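Local coordinates for glycosyl hydrolase family 2, TIM barrel domain protein (Faecalibacterium prausnitzii A2-165, PDB 6ED2) that probably hydrolyses beta-glucuronides to release glucuronic acid, as a gut bacterial beta-glucuronidase of glycosyl hydrolase family 2, at residues A[239-244]-A[276-281]; A[30-35]-A[291-296]. All coordinates share one frame; numbering follows the deposited sequence.

Overall arrangement
Both contacts reach one four-stranded antiparallel sheet, contact 1 inside it and contact 2 at its edge strand, and their centres lie about 9 Å apart. Contact 1 pairs two of its strands, 238-244 and 275-283. The next strand, 286-295, is outermost in the sheet within this chain, and contact 2 lays the N-terminal segment 30-35 against it. The two contacts meet through the backbone: Ile279 O lies 2.7 Å from Tyr291 N, and Leu277 N lies 2.7 Å from Asp293 O, both probable hydrogen bonds. A magnesium ion sits at contact 1, beside the side chain of Thr239; the side chain of Leu292 in contact 2 is about 8 Å from that magnesium ion.

Contact 1 (A[239-244]-A[276-281]); sequences TVELYD and DLVIRI
Asp276 starts the pairing opposite Tyr243, where Asp276 O takes the Tyr243 N-H at 2.7 Å while Asp276 N gives its own hydrogen to Tyr243 O. Asp276 CB stands 4.1 Å from Tyr243 CB. Leu277 turns to the other face, where Leu277 CD1 presses on Val240 CG1 at 3.5 Å, tighter than usual for two methyls, and meets Leu242 CD1 at 3.9 Å. Leu277 and Leu242 face each other as a non-hydrogen-bonded pair. Val278 shares the Tyr243 face and is gripped by two backbone bonds with Glu241. Its branches divide the work. Val278 CG1, anti to the backbone N (chi1 -179°), lies 3.9 Å from Glu241 OE1, and Val278 CG2 comes obliquely to the Tyr243 ring, 3.8 Å from Tyr243 CD1. Glu241 sends its other oxygen, OE2, to a salt bridge with Arg248 of the neighbouring strand. Ile279 returns to the leucine face, with Ile279 CG2 a loose 4.3 Å from Val240 CG2. Arg280 closes the pairing through reciprocal backbone bonds with Thr239. The extended Arg280 chain leads its guanidinium away from Thr239, and its NE makes a salt bridge with Glu290. Thr239 and Glu241, on the same face, are the magnesium-site residues of this contact. The opposite face, with Val240, Leu242, Leu277 and Ile279, is buried against strands 210-219 and 223-232. Such regular antiparallel pairing, one face packed on a second layer of strands, is what builds the immunoglobulin-like beta-sandwich domain of family 2 glycosyl hydrolases.

Contact 2 (A[30-35]-A[291-296]); sequences YPRATT and YLDRIG
Arg32 overlaps the Tyr291 ring with its aliphatic part: Arg32 CG comes obliquely to the ring, 3.7 Å from Tyr291 CE1. The chain bends at its second torsion (chi2 -77°), which carries the guanidinium on past the ring toward Asp293, its plane 47° from that of the ring. There Arg32 NH2 forms a long salt bridge with Asp293 OD1, 3.6 Å away, the carboxylate oxygen lying at the guanidinium edge. Tyr30 lies against one face of the Arg32 guanidinium, Tyr30 CD2 3.7 Å above the centre of the plane. The Tyr291 hydroxyl donates to Tyr30 O at 2.6 Å, in the carbonyl plane and on a lone pair. A phenylalanine in place of Tyr291 would probably leave the Tyr30 carbonyl without this donor, and the loop less firmly tied to the strand. Tyr30 N gives its hydrogen to a water, which in turn bonds weakly to Asp293 OD2, an oxygen also hydrogen-bonded to Tyr213 OH. Farther along, Thr34 and Leu292 run alongside each other with opposite headings, Thr34 CG2 3.8 Å from Leu292 CD1, while Thr34 OG1 bonds to Glu290 O. Leu292 also packs on Phe153 of the second subunit, and Tyr30 OH reaches Glu362 on helix 361-370. The arrangement is an interdomain junction: the loop before strand 38-51 is held by a tyrosine-to-carbonyl bond, a long salt bridge and apolar contacts to the edge strand of the family 2 beta-sandwich, beside a TIM-barrel helix.

Contact 1 (A[239-244]-A[276-281])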
ATOM      1  N   THR A 239      35.722  17.128 -45.649  1.00 29.25           N
ATOM      2  CA  THR A 239      36.571  16.059 -45.144  1.00 28.34           C
ATOM      3  C   THR A 239      35.884  15.413 -43.952  1.00 32.05           C
ATOM      4  O   THR A 239      35.080  16.040 -43.258  1.00 34.23           O
ATOM      5  CB  THR A 239      37.964  16.552 -44.726  1.00 35.93           C
ATOM      6  OG1 THR A 239      37.852  17.250 -43.487  1.00 42.41           O
ATOM      7  CG2 THR A 239      38.543  17.496 -45.762  1.00 34.35           C
ATOM      8  N   VAL A 240      36.181  14.143 -43.739  1.00 29.53           N
ATOM      9  CA  VAL A 240      35.609  13.368 -42.653  1.00 28.87           C
ATOM     10  C   VAL A 240      36.750  12.627 -41.975  1.00 33.79           C
ATOM     11  O   VAL A 240      37.591  12.028 -42.651  1.00 32.04           O
ATOM     12  CB  VAL A 240      34.544  12.375 -43.154  1.00 30.18           C
ATOM     13  CG1 VAL A 240      33.922  11.646 -41.987  1.00 27.34           C
ATOM     14  CG2 VAL A 240      33.479  13.090 -43.973  1.00 29.40           C
ATOM     15  N   GLU A 241      36.787  12.678 -40.651  1.00 32.27           N
ATOM     16  CA  GLU A 241      37.839  12.046 -39.877  1.00 33.58           C
ATOM     17  C   GLU A 241      37.206  11.242 -38.759  1.00 32.16           C
ATOM     18  O   GLU A 241      36.126  11.576 -38.266  1.00 34.90           O
ATOM     19  CB  GLU A 241      38.805  13.081 -39.279  1.00 32.66           C
ATOM     20  CG  GLU A 241      39.529  13.933 -40.301  1.00 38.37           C
ATOM     21  CD  GLU A 241      40.183  15.143 -39.664  1.00 43.67           C
ATOM     22  OE1 GLU A 241      39.454  16.091 -39.301  1.00 49.51           O
ATOM     23  OE2 GLU A 241      41.419  15.139 -39.507  1.00 43.65           O
ATOM     24  N   LEU A 242      37.894  10.184 -38.350  1.00 31.69           N
ATOM     25  CA  LEU A 242      37.428   9.329 -37.271  1.00 35.36           C
ATOM     26  C   LEU A 242      38.529   9.250 -36.228  1.00 37.75           C
ATOM     27  O   LEU A 242      39.668   8.895 -36.555  1.00 33.51           O
ATOM     28  CB  LEU A 242      37.063   7.939 -37.790  1.00 34.79           C
ATOM     29  CG  LEU A 242      36.142   7.149 -36.872  1.00 38.20           C
ATOM     30  CD1 LEU A 242      34.794   7.840 -36.745  1.00 30.30           C
ATOM     31  CD2 LEU A 242      35.999   5.724 -37.404  1.00 33.65           C
ATOM     32  N   TYR A 243      38.195   9.591 -34.981  1.00 36.93           N
ATOM     33  CA  TYR A 243      39.157   9.606 -33.887  1.00 36.61           C
ATOM     34  C   TYR A 243      38.813   8.549 -32.851  1.00 37.18           C
ATOM     35  O   TYR A 243      37.644   8.373 -32.488  1.00 37.42           O
ATOM     36  CB  TYR A 243      39.210  10.977 -33.210  1.00 30.32           C
ATOM     37  CG  TYR A 243      39.963  11.995 -34.020  1.00 32.26           C
ATOM     38  CD1 TYR A 243      39.322  12.721 -35.010  1.00 29.39           C
ATOM     39  CD2 TYR A 243      41.322  12.213 -33.815  1.00 35.27           C
ATOM     40  CE1 TYR A 243      39.992  13.653 -35.750  1.00 35.52           C
ATOM     41  CE2 TYR A 243      42.013  13.147 -34.576  1.00 34.09           C
ATOM     42  CZ  TYR A 243      41.336  13.863 -35.541  1.00 35.88           C
ATOM     43  OH  TYR A 243      41.976  14.802 -36.312  1.00 38.95           O
ATOM     44  N   ASP A 244      39.840   7.849 -32.395  1.00 37.11           N
ATOM     45  CA  ASP A 244      39.782   7.005 -31.206  1.00 35.25           C
ATOM     46  C   ASP A 244      40.562   7.742 -30.123  1.00 38.22           C
ATOM     47  O   ASP A 244      41.792   7.664 -30.076  1.00 39.51           O
ATOM     48  CB  ASP A 244      40.379   5.633 -31.479  1.00 36.82           C
ATOM     49  CG  ASP A 244      40.192   4.681 -30.320  1.00 39.69           C
ATOM     50  OD1 ASP A 244      39.480   5.062 -29.368  1.00 42.93           O
ATOM     51  OD2 ASP A 244      40.751   3.561 -30.363  1.00 44.29           O
ATOM     52  N   ASP A 276      34.854   8.997 -32.407  1.00 32.38           N
ATOM     53  CA  ASP A 276      34.500  10.398 -32.588  1.00 32.39           C
ATOM     54  C   ASP A 276      34.594  10.741 -34.068  1.00 33.58           C
ATOM     55  O   ASP A 276      35.634  10.518 -34.699  1.00 34.95           O
ATOM     56  CB  ASP A 276      35.400  11.301 -31.749  1.00 36.17           C
ATOM     57  CG  ASP A 276      35.176  11.113 -30.261  1.00 37.56           C
ATOM     58  OD1 ASP A 276      34.033  11.310 -29.806  1.00 45.09           O
ATOM     59  OD2 ASP A 276      36.130  10.743 -29.552  1.00 45.89           O
ATOM     60  N   LEU A 277      33.504  11.265 -34.613  1.00 29.35           N
ATOM     61  CA  LEU A 277      33.409  11.603 -36.021  1.00 31.00           C
ATOM     62  C   LEU A 277      33.525  13.113 -36.169  1.00 30.09           C
ATOM     63  O   LEU A 277      32.827  13.860 -35.476  1.00 30.89           O
ATOM     64  CB  LEU A 277      32.080  11.101 -36.599  1.00 32.76           C
ATOM     65  CG  LEU A 277      31.815  11.263 -38.099  1.00 30.99           C
ATOM     66  CD1 LEU A 277      32.807  10.441 -38.912  1.00 24.66           C
ATOM     67  CD2 LEU A 277      30.411  10.827 -38.424  1.00 30.27           C
ATOM     68  N   VAL A 278      34.404  13.558 -37.066  1.00 28.84           N
ATOM     69  CA  VAL A 278      34.612  14.979 -37.332  1.00 29.06           C
ATOM     70  C   VAL A 278      34.333  15.236 -38.806  1.00 28.67           C
ATOM     71  O   VAL A 278      35.073  14.761 -39.675  1.00 28.94           O
ATOM     72  CB  VAL A 278      36.034  15.423 -36.968  1.00 33.26           C
ATOM     73  CG1 VAL A 278      36.221  16.917 -37.243  1.00 27.37           C
ATOM     74  CG2 VAL A 278      36.330  15.082 -35.528  1.00 25.30           C
ATOM     75  N   ILE A 279      33.293  16.015 -39.092  1.00 26.56           N
ATOM     76  CA  ILE A 279      32.947  16.393 -40.456  1.00 28.75           C
ATOM     77  C   ILE A 279      33.186  17.883 -40.628  1.00 29.74           C
ATOM     78  O   ILE A 279      32.590  18.695 -39.912  1.00 30.59           O
ATOM     79  CB  ILE A 279      31.484  16.057 -40.798  1.00 26.92           C
ATOM     80  CG1 ILE A 279      31.125  14.612 -40.451  1.00 23.75           C
ATOM     81  CG2 ILE A 279      31.212  16.375 -42.270  1.00 21.21           C
ATOM     82  CD1 ILE A 279      29.631  14.367 -40.506  1.00 21.89           C
ATOM     83  N   ARG A 280      33.994  18.251 -41.624  1.00 28.75           N
ATOM     84  CA  ARG A 280      34.351  19.649 -41.831  1.00 31.26           C
ATOM     85  C   ARG A 280      34.127  20.076 -43.276  1.00 31.43           C
ATOM     86  O   ARG A 280      34.367  19.305 -44.210  1.00 30.19           O
ATOM     87  CB  ARG A 280      35.819  19.894 -41.433  1.00 33.11           C
ATOM     88  CG  ARG A 280      36.062  19.812 -39.943  1.00 35.21           C
ATOM     89  CD  ARG A 280      37.475  20.231 -39.589  1.00 35.98           C
ATOM     90  NE  ARG A 280      37.558  20.635 -38.191  1.00 41.28           N
ATOM     91  CZ  ARG A 280      38.555  21.344 -37.671  1.00 47.00           C
ATOM     92  NH1 ARG A 280      39.575  21.731 -38.433  1.00 44.99           N
ATOM     93  NH2 ARG A 280      38.532  21.670 -36.387  1.00 42.56           N
ATOM     94  N   ILE A 281      33.662  21.311 -43.447  1.00 29.87           N
ATOM     95  CA  ILE A 281      33.655  22.001 -44.729  1.00 30.17           C
ATOM     96  C   ILE A 281      34.793  23.014 -44.725  1.00 33.91           C
ATOM     97  O   ILE A 281      35.005  23.710 -43.722  1.00 36.16           O
ATOM     98  CB  ILE A 281      32.305  22.695 -44.984  1.00 27.07           C
ATOM     99  CG1 ILE A 281      31.148  21.697 -44.875  1.00 26.70           C
ATOM    100  CG2 ILE A 281      32.306  23.411 -46.353  1.00 28.35           C
ATOM    101  CD1 ILE A 281      29.774  22.358 -44.916  1.00 22.68           C
TER

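Contact 2 (A[30-35]-A[291-296])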
ATOM      1  N   TYR A  30      21.503  16.287 -34.214  1.00 27.67           N
ATOM      2  CA  TYR A  30      21.442  16.791 -32.855  1.00 31.33           C
ATOM      3  C   TYR A  30      22.292  18.057 -32.739  1.00 30.43           C
ATOM      4  O   TYR A  30      23.438  18.072 -33.219  1.00 28.26           O
ATOM      5  CB  TYR A  30      21.934  15.736 -31.863  1.00 30.27           C
ATOM      6  CG  TYR A  30      21.577  16.102 -30.446  1.00 35.28           C
ATOM      7  CD1 TYR A  30      20.276  15.974 -29.991  1.00 34.27           C
ATOM      8  CD2 TYR A  30      22.524  16.628 -29.583  1.00 35.61           C
ATOM      9  CE1 TYR A  30      19.934  16.315 -28.706  1.00 31.13           C
ATOM     10  CE2 TYR A  30      22.188  16.974 -28.294  1.00 32.55           C
ATOM     11  CZ  TYR A  30      20.897  16.817 -27.867  1.00 32.67           C
ATOM     12  OH  TYR A  30      20.545  17.164 -26.593  1.00 36.29           O
ATOM     13  N   PRO A  31      21.785  19.119 -32.109  1.00 29.56           N
ATOM     14  CA  PRO A  31      22.547  20.374 -32.043  1.00 30.53           C
ATOM     15  C   PRO A  31      23.853  20.187 -31.287  1.00 30.65           C
ATOM     16  O   PRO A  31      23.914  19.493 -30.271  1.00 31.61           O
ATOM     17  CB  PRO A  31      21.601  21.330 -31.308  1.00 29.54           C
ATOM     18  CG  PRO A  31      20.251  20.721 -31.436  1.00 30.86           C
ATOM     19  CD  PRO A  31      20.475  19.237 -31.446  1.00 29.54           C
ATOM     20  N   ARG A  32      24.916  20.789 -31.817  1.00 31.01           N
ATOM     21  CA  ARG A  32      26.258  20.608 -31.276  1.00 30.68           C
ATOM     22  C   ARG A  32      26.978  21.949 -31.238  1.00 35.87           C
ATOM     23  O   ARG A  32      26.818  22.781 -32.139  1.00 27.24           O
ATOM     24  CB  ARG A  32      27.085  19.606 -32.105  1.00 33.42           C
ATOM     25  CG  ARG A  32      26.557  18.166 -32.128  1.00 36.89           C
ATOM     26  CD  ARG A  32      26.863  17.397 -30.839  1.00 38.56           C
ATOM     27  NE  ARG A  32      26.443  15.998 -30.941  1.00 45.38           N
ATOM     28  CZ  ARG A  32      26.074  15.248 -29.905  1.00 49.36           C
ATOM     29  NH1 ARG A  32      26.075  15.753 -28.673  1.00 45.39           N
ATOM     30  NH2 ARG A  32      25.702  13.985 -30.097  1.00 51.87           N
ATOM     31  N   ALA A  33      27.746  22.165 -30.169  1.00 34.99           N
ATOM     32  CA  ALA A  33      28.741  23.228 -30.152  1.00 31.71           C
ATOM     33  C   ALA A  33      30.004  22.703 -30.820  1.00 28.64           C
ATOM     34  O   ALA A  33      30.490  21.617 -30.479  1.00 26.66           O
ATOM     35  CB  ALA A  33      29.039  23.674 -28.716  1.00 29.71           C
ATOM     36  N   THR A  34      30.527  23.454 -31.788  1.00 27.05           N
ATOM     37  CA  THR A  34      31.701  23.018 -32.539  1.00 29.99           C
ATOM     38  C   THR A  34      32.593  24.225 -32.801  1.00 31.15           C
ATOM     39  O   THR A  34      32.254  25.362 -32.461  1.00 28.58           O
ATOM     40  CB  THR A  34      31.309  22.356 -33.880  1.00 26.91           C
ATOM     41  OG1 THR A  34      30.868  23.370 -34.800  1.00 27.83           O
ATOM     42  CG2 THR A  34      30.183  21.323 -33.698  1.00 22.43           C
ATOM     43  N   THR A  35      33.726  23.973 -33.455  1.00 31.86           N
ATOM     44  CA  THR A  35      34.593  25.030 -33.950  1.00 31.12           C
ATOM     45  C   THR A  35      33.801  26.174 -34.566  1.00 33.26           C
ATOM     46  O   THR A  35      34.141  27.346 -34.361  1.00 32.30           O
ATOM     47  CB  THR A  35      35.556  24.456 -34.981  1.00 35.42           C
ATOM     48  OG1 THR A  35      36.458  23.559 -34.327  1.00 36.31           O
ATOM     49  CG2 THR A  35      36.345  25.566 -35.659  1.00 35.04           C
ATOM     50  N   TYR A 291      30.918  19.575 -37.949  1.00 28.50           N
ATOM     51  CA  TYR A 291      29.933  18.813 -37.211  1.00 29.57           C
ATOM     52  C   TYR A 291      30.649  17.669 -36.524  1.00 26.07           C
ATOM     53  O   TYR A 291      31.646  17.157 -37.029  1.00 28.34           O
ATOM     54  CB  TYR A 291      28.784  18.278 -38.091  1.00 27.43           C
ATOM     55  CG  TYR A 291      27.659  17.764 -37.223  1.00 28.19           C
ATOM     56  CD1 TYR A 291      26.813  18.650 -36.539  1.00 25.93           C
ATOM     57  CD2 TYR A 291      27.483  16.396 -37.023  1.00 25.50           C
ATOM     58  CE1 TYR A 291      25.806  18.176 -35.707  1.00 24.93           C
ATOM     59  CE2 TYR A 291      26.485  15.914 -36.183  1.00 26.78           C
ATOM     60  CZ  TYR A 291      25.653  16.803 -35.529  1.00 29.40           C
ATOM     61  OH  TYR A 291      24.658  16.313 -34.709  1.00 29.98           O
ATOM     62  N   LEU A 292      30.165  17.324 -35.336  1.00 28.81           N
ATOM     63  CA  LEU A 292      30.803  16.356 -34.460  1.00 30.57           C
ATOM     64  C   LEU A 292      29.766  15.361 -33.962  1.00 28.77           C
ATOM     65  O   LEU A 292      28.659  15.738 -33.584  1.00 30.03           O
ATOM     66  CB  LEU A 292      31.475  17.053 -33.268  1.00 31.66           C
ATOM     67  CG  LEU A 292      32.545  18.107 -33.566  1.00 33.19           C
ATOM     68  CD1 LEU A 292      32.801  18.958 -32.318  1.00 30.07           C
ATOM     69  CD2 LEU A 292      33.836  17.444 -34.030  1.00 26.50           C
ATOM     70  N   ASP A 293      30.125  14.089 -33.959  1.00 28.77           N
ATOM     71  CA  ASP A 293      29.195  13.070 -33.511  1.00 26.86           C
ATOM     72  C   ASP A 293      30.017  11.871 -33.071  1.00 27.79           C
ATOM     73  O   ASP A 293      31.249  11.854 -33.185  1.00 29.06           O
ATOM     74  CB  ASP A 293      28.183  12.715 -34.610  1.00 34.35           C
ATOM     75  CG  ASP A 293      26.861  12.171 -34.061  1.00 38.57           C
ATOM     76  OD1 ASP A 293      26.770  11.872 -32.839  1.00 40.06           O
ATOM     77  OD2 ASP A 293      25.916  12.017 -34.877  1.00 38.39           O
ATOM     78  N   ARG A 294      29.325  10.893 -32.509  1.00 31.26           N
ATOM     79  CA  ARG A 294      29.943   9.646 -32.092  1.00 31.71           C
ATOM     80  C   ARG A 294      29.179   8.510 -32.740  1.00 36.07           C
ATOM     81  O   ARG A 294      27.944   8.535 -32.779  1.00 38.09           O
ATOM     82  CB  ARG A 294      29.942   9.521 -30.584  1.00 32.34           C
ATOM     83  CG  ARG A 294      30.621  10.703 -29.925  1.00 36.48           C
ATOM     84  CD  ARG A 294      30.461  10.660 -28.433  1.00 39.35           C
ATOM     85  NE  ARG A 294      31.361   9.698 -27.809  1.00 43.21           N
ATOM     86  CZ  ARG A 294      31.037   8.990 -26.729  1.00 52.82           C
ATOM     87  NH1 ARG A 294      29.822   9.135 -26.178  1.00 52.45           N
ATOM     88  NH2 ARG A 294      31.913   8.130 -26.215  1.00 44.53           N
ATOM     89  N   ILE A 295      29.914   7.539 -33.280  1.00 30.61           N
ATOM     90  CA  ILE A 295      29.318   6.433 -34.008  1.00 32.93           C
ATOM     91  C   ILE A 295      29.911   5.134 -33.489  1.00 32.27           C
ATOM     92  O   ILE A 295      31.023   5.093 -32.961  1.00 30.71           O
ATOM     93  CB  ILE A 295      29.544   6.543 -35.528  1.00 32.16           C
ATOM     94  CG1 ILE A 295      31.037   6.473 -35.835  1.00 32.63           C
ATOM     95  CG2 ILE A 295      28.931   7.801 -36.075  1.00 32.65           C
ATOM     96  CD1 ILE A 295      31.368   6.759 -37.300  1.00 38.49           C
ATOM     97  N   GLY A 296      29.154   4.066 -33.651  1.00 26.85           N
ATOM     98  CA  GLY A 296      29.611   2.736 -33.295  1.00 28.15           C
ATOM     99  C   GLY A 296      29.702   1.888 -34.546  1.00 30.84           C
ATOM    100  O   GLY A 296      28.862   1.999 -35.441  1.00 35.50           O
TER
HETATM  101  O   HOH W   1      22.996  13.620 -34.841  1.00 43.01           O